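Local coordinates for L0028 (Mitochondria associated protein) (Escherichia coli, PDB 3GCG), which is probably a type III secreted effector that acts as a guanine-nucleotide exchange factor for a host Rho-family GTPase, at residues Tyr51-Val56 with His78-Val83; Asn57-Asp62 with Ala157-Ala162. One frame throughout, in Å; residues are numbered along the deposited sequence.

Contact 1: residues Tyr51-Val56 with His78-Val83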
# COMPACT_ATOMS: atom_id res chain seq x y z
N TYR B 51 -1.83 2.45 12.12
CA TYR B 51 -2.91 1.47 12.33
C TYR B 51 -4.21 2.15 12.75
O TYR B 51 -5.29 1.80 12.28
CB TYR B 51 -2.52 0.45 13.39
CG TYR B 51 -3.53 -0.68 13.50
CD1 TYR B 51 -3.40 -1.84 12.74
CD2 TYR B 51 -4.67 -0.54 14.31
CE1 TYR B 51 -4.37 -2.83 12.77
CE2 TYR B 51 -5.65 -1.52 14.33
CZ TYR B 51 -5.50 -2.66 13.57
OH TYR B 51 -6.49 -3.62 13.58
N ILE B 52 -4.10 3.12 13.64
CA ILE B 52 -5.25 3.85 14.13
C ILE B 52 -5.85 4.71 13.01
O ILE B 52 -7.08 4.79 12.88
CB ILE B 52 -4.87 4.75 15.31
CG1 ILE B 52 -4.45 3.89 16.50
CG2 ILE B 52 -6.05 5.65 15.69
CD1 ILE B 52 -3.85 4.71 17.65
N SER B 53 -4.99 5.35 12.22
CA SER B 53 -5.43 6.20 11.11
C SER B 53 -6.13 5.37 10.05
O SER B 53 -7.11 5.81 9.45
CB SER B 53 -4.24 6.91 10.45
OG SER B 53 -3.67 7.86 11.32
N ARG B 54 -5.63 4.17 9.81
CA ARG B 54 -6.25 3.33 8.81
C ARG B 54 -7.60 2.85 9.36
O ARG B 54 -8.57 2.77 8.62
CB ARG B 54 -5.30 2.18 8.45
CG ARG B 54 -5.64 0.81 8.96
CD ARG B 54 -6.39 0.00 7.92
NE ARG B 54 -6.45 -1.40 8.32
CZ ARG B 54 -5.46 -2.27 8.15
NH1 ARG B 54 -4.33 -1.90 7.56
NH2 ARG B 54 -5.59 -3.52 8.59
N THR B 55 -7.66 2.57 10.66
CA THR B 55 -8.91 2.15 11.29
C THR B 55 -9.93 3.28 11.09
O THR B 55 -11.09 3.03 10.78
CB THR B 55 -8.73 1.90 12.81
OG1 THR B 55 -7.84 0.80 13.01
CG2 THR B 55 -10.06 1.55 13.46
N VAL B 56 -9.47 4.51 11.24
CA VAL B 56 -10.34 5.67 11.05
C VAL B 56 -10.77 5.78 9.60
O VAL B 56 -11.95 5.95 9.31
CB VAL B 56 -9.64 6.98 11.47
CG1 VAL B 56 -10.50 8.16 11.06
CG2 VAL B 56 -9.40 7.00 12.97
N HIS B 78 -11.45 17.55 9.72
CA HIS B 78 -12.09 17.87 10.98
C HIS B 78 -12.37 16.57 11.74
O HIS B 78 -12.21 16.50 12.96
CB HIS B 78 -13.39 18.65 10.75
CG HIS B 78 -13.20 19.92 10.00
ND1 HIS B 78 -12.30 20.89 10.40
CD2 HIS B 78 -13.78 20.39 8.87
CE1 HIS B 78 -12.34 21.90 9.54
NE2 HIS B 78 -13.23 21.62 8.61
N ILE B 79 -12.76 15.54 11.00
CA ILE B 79 -13.05 14.25 11.62
C ILE B 79 -11.77 13.66 12.21
O ILE B 79 -11.78 13.15 13.33
CB ILE B 79 -13.69 13.27 10.60
CG1 ILE B 79 -15.12 13.75 10.27
CG2 ILE B 79 -13.75 11.87 11.17
CD1 ILE B 79 -15.79 12.97 9.15
N PHE B 80 -10.67 13.75 11.47
CA PHE B 80 -9.41 13.23 11.95
C PHE B 80 -8.90 13.96 13.19
O PHE B 80 -8.37 13.34 14.11
CB PHE B 80 -8.36 13.25 10.84
CG PHE B 80 -8.16 11.91 10.17
CD1 PHE B 80 -9.05 11.46 9.21
CD2 PHE B 80 -7.12 11.08 10.56
CE1 PHE B 80 -8.91 10.20 8.65
CE2 PHE B 80 -6.97 9.82 10.01
CZ PHE B 80 -7.87 9.37 9.06
N ARG B 81 -9.05 15.28 13.22
CA ARG B 81 -8.61 16.05 14.38
C ARG B 81 -9.49 15.71 15.58
O ARG B 81 -9.01 15.61 16.71
CB ARG B 81 -8.67 17.55 14.10
CG ARG B 81 -7.45 18.32 14.61
CD ARG B 81 -6.98 17.82 15.99
NE ARG B 81 -5.75 18.47 16.43
CZ ARG B 81 -5.01 18.08 17.46
NH1 ARG B 81 -5.36 17.01 18.17
NH2 ARG B 81 -3.90 18.74 17.78
N ALA B 82 -10.79 15.54 15.32
CA ALA B 82 -11.73 15.20 16.38
C ALA B 82 -11.34 13.86 17.00
O ALA B 82 -11.28 13.72 18.22
CB ALA B 82 -13.15 15.13 15.83
N VAL B 83 -11.05 12.88 16.15
CA VAL B 83 -10.65 11.57 16.66
C VAL B 83 -9.30 11.71 17.32
O VAL B 83 -8.99 11.01 18.28
CB VAL B 83 -10.54 10.54 15.53
CG1 VAL B 83 -9.88 9.27 16.06
CG2 VAL B 83 -11.92 10.22 14.99

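Contact 2: residues Asn57-Asp62 with Ala157-Ala162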
# COMPACT_ATOMS: atom_id res chain seq x y z
N ASN B 57 -9.82 5.69 8.67
CA ASN B 57 -10.14 5.78 7.25
C ASN B 57 -11.08 4.67 6.81
O ASN B 57 -11.91 4.86 5.93
CB ASN B 57 -8.87 5.75 6.41
CG ASN B 57 -8.31 7.12 6.17
OD1 ASN B 57 -9.04 8.04 5.80
ND2 ASN B 57 -7.00 7.28 6.37
N ARG B 58 -10.92 3.50 7.42
CA ARG B 58 -11.73 2.33 7.12
C ARG B 58 -13.18 2.61 7.53
O ARG B 58 -14.12 2.24 6.84
CB ARG B 58 -11.20 1.14 7.92
CG ARG B 58 -11.43 -0.20 7.28
CD ARG B 58 -10.12 -0.97 7.25
NE ARG B 58 -10.00 -1.75 6.03
CZ ARG B 58 -10.53 -2.96 5.86
NH1 ARG B 58 -11.19 -3.55 6.84
NH2 ARG B 58 -10.40 -3.56 4.69
N THR B 59 -13.34 3.26 8.68
CA THR B 59 -14.66 3.59 9.19
C THR B 59 -15.31 4.62 8.26
O THR B 59 -16.52 4.57 8.01
CB THR B 59 -14.59 4.15 10.63
OG1 THR B 59 -13.92 3.20 11.47
CG2 THR B 59 -15.98 4.40 11.18
N LEU B 60 -14.51 5.55 7.76
CA LEU B 60 -15.02 6.56 6.86
C LEU B 60 -15.46 5.90 5.55
O LEU B 60 -16.50 6.25 5.00
CB LEU B 60 -13.96 7.63 6.59
CG LEU B 60 -13.83 8.67 7.70
CD1 LEU B 60 -12.60 9.54 7.47
CD2 LEU B 60 -15.09 9.52 7.72
N ASP B 61 -14.65 4.97 5.06
CA ASP B 61 -14.96 4.26 3.82
C ASP B 61 -16.30 3.53 3.96
O ASP B 61 -17.15 3.59 3.07
CB ASP B 61 -13.88 3.22 3.48
CG ASP B 61 -12.60 3.85 2.93
OD1 ASP B 61 -12.66 4.88 2.23
OD2 ASP B 61 -11.51 3.28 3.17
N ASP B 62 -16.47 2.83 5.08
CA ASP B 62 -17.70 2.09 5.32
C ASP B 62 -18.90 3.01 5.40
O ASP B 62 -19.98 2.68 4.92
CB ASP B 62 -17.60 1.27 6.61
CG ASP B 62 -16.69 0.07 6.45
OD1 ASP B 62 -16.53 -0.42 5.31
OD2 ASP B 62 -16.14 -0.41 7.47
N ALA B 157 -16.09 3.49 17.15
CA ALA B 157 -17.22 4.19 17.76
C ALA B 157 -16.93 5.69 17.86
O ALA B 157 -17.76 6.52 17.49
CB ALA B 157 -17.50 3.61 19.15
N ILE B 158 -15.75 6.03 18.36
CA ILE B 158 -15.36 7.42 18.48
C ILE B 158 -15.43 8.09 17.11
O ILE B 158 -15.94 9.21 16.98
CB ILE B 158 -13.93 7.53 19.03
CG1 ILE B 158 -13.90 7.04 20.48
CG2 ILE B 158 -13.43 8.97 18.91
CD1 ILE B 158 -12.51 7.04 21.10
N THR B 159 -14.94 7.40 16.08
CA THR B 159 -14.96 7.94 14.72
C THR B 159 -16.40 8.13 14.24
O THR B 159 -16.74 9.18 13.69
CB THR B 159 -14.23 7.00 13.73
OG1 THR B 159 -12.86 6.84 14.14
CG2 THR B 159 -14.28 7.56 12.32
N GLN B 160 -17.24 7.12 14.44
CA GLN B 160 -18.64 7.18 14.04
C GLN B 160 -19.30 8.43 14.62
O GLN B 160 -20.08 9.11 13.95
CB GLN B 160 -19.40 5.94 14.54
CG GLN B 160 -19.09 4.66 13.78
CD GLN B 160 -19.87 3.46 14.30
OE1 GLN B 160 -19.74 3.08 15.46
NE2 GLN B 160 -20.67 2.85 13.43
N ASN B 161 -18.98 8.71 15.88
CA ASN B 161 -19.52 9.86 16.58
C ASN B 161 -18.97 11.16 15.98
O ASN B 161 -19.62 12.20 16.04
CB ASN B 161 -19.18 9.78 18.07
CG ASN B 161 -20.20 10.47 18.94
OD1 ASN B 161 -19.94 11.52 19.52
ND2 ASN B 161 -21.39 9.88 19.03
N ALA B 162 -17.77 11.09 15.41
CA ALA B 162 -17.17 12.27 14.78
C ALA B 162 -17.89 12.50 13.46
O ALA B 162 -18.29 13.62 13.14
CB ALA B 162 -15.68 12.02 14.52

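Contact 1: residues Tyr51-Val56 with His78-Val83
Val56 lays its CG1 methyl over one face of the Phe80 ring in a CH-pi contact, 3.8 Å from the ring centroid and 25° off the normal. The methyl is shifted toward the rim, and its nearest ring atoms are CZ and CE1, both 3.5 Å from CG1. With CG1 anti to the backbone N, the two methyls divide the opposing surface: CG1 goes to the Phe80 ring, and Val56 CG2 meets Val83 CG1 tip to tip at 3.9 Å. The Phe80 side chain itself is turned away from a staggered position (chi1 -100°), and its far end swings in toward helix 41-67. There the ring edge meets Ser53: the carbonyl O lies near the ring plane, 3.7 Å from CZ of Phe80, and Ser53 CB stands 4.0 Å from Phe80 CE2. The serine hydroxyl spends its hydrogen bonds on other partners, Thr49 O and the backbone N of Asp92. Asn57, next to Val56, and Leu60, a turn further on, also touch Phe80. A leucine in place of Phe80 has no flat face to offer, so the Val56 methyl would probably lose its CH-pi partner and a gap would be likely to open beside Ser53. The short segments run at 129° to each other, with their axes 11.3 Å apart at closest approach. This is a helix-loop-helix pair, two consecutive helices joined by a short loop and packed at a wide angle through a buried apolar seam.

Contact 2: residues Asn57-Asp62 with Ala157-Ala162
Thr59 and Thr159 face each other methyl to methyl, their CG2 atoms 3.8 Å apart, at the point where the two backbones come nearest (CA to CA 7.0 Å). Both threonines adopt the same conformation. OG1 sits beside the backbone N, anti to the carbonyl carbon (chi1 -56° in Thr59, -60° in Thr159), which leaves CG2 anti to the backbone N and directed into the interface, while the hydroxyls turn back along their own helices. Thr59 OG1 bonds to the carbonyl O of Thr55, and Thr159 OG1 to that of Ile155, one turn earlier in each case. The buried hydroxyls are thereby satisfied within their own helices, and the surfaces that meet are purely aliphatic: Thr159 CG2 is also 3.8 Å from Thr59 CB. At the exposed margin, Gln160 adds its CG methylene, 4.1 Å from Thr59 CG2; beyond it the chain is extended (chi2 -180°) and carries the amide onward. Small side chains thus let helices 41-67 and 152-166 come close. Lys156 and Ile163 of helix 152-166 extend the contact, touching Thr59 and Leu60. Helix 73-87 also packs here, with Val83 against Thr159 and Phe80 against Asn57, making this a three-helix junction with no strand nearby.

In the fold
Contacts 1 and 2 have centres 8 Å apart and occupy successive turns of helix 41-67, which packs against helix 73-87 in the first and helix 152-166 in the second. Along the chain the segments alternate, 51-56, 57-62, 78-83 and 157-162, so the C-terminal helix returns to close a bundle begun by the helix pair. The contacts merge where Thr159 OG1 sits 3.6 Å from Val83 CG2. Helix 41-67 also reaches the second protein of the assembly through Arg54, Asn57, Arg58 and Asp61, while Asn57 ND2 bonds to the carbonyls of Met93 and Gly95, in the loop that follows helix 73-87. Its packing against the bundle is therefore likely to position both the partner-binding residues and that loop.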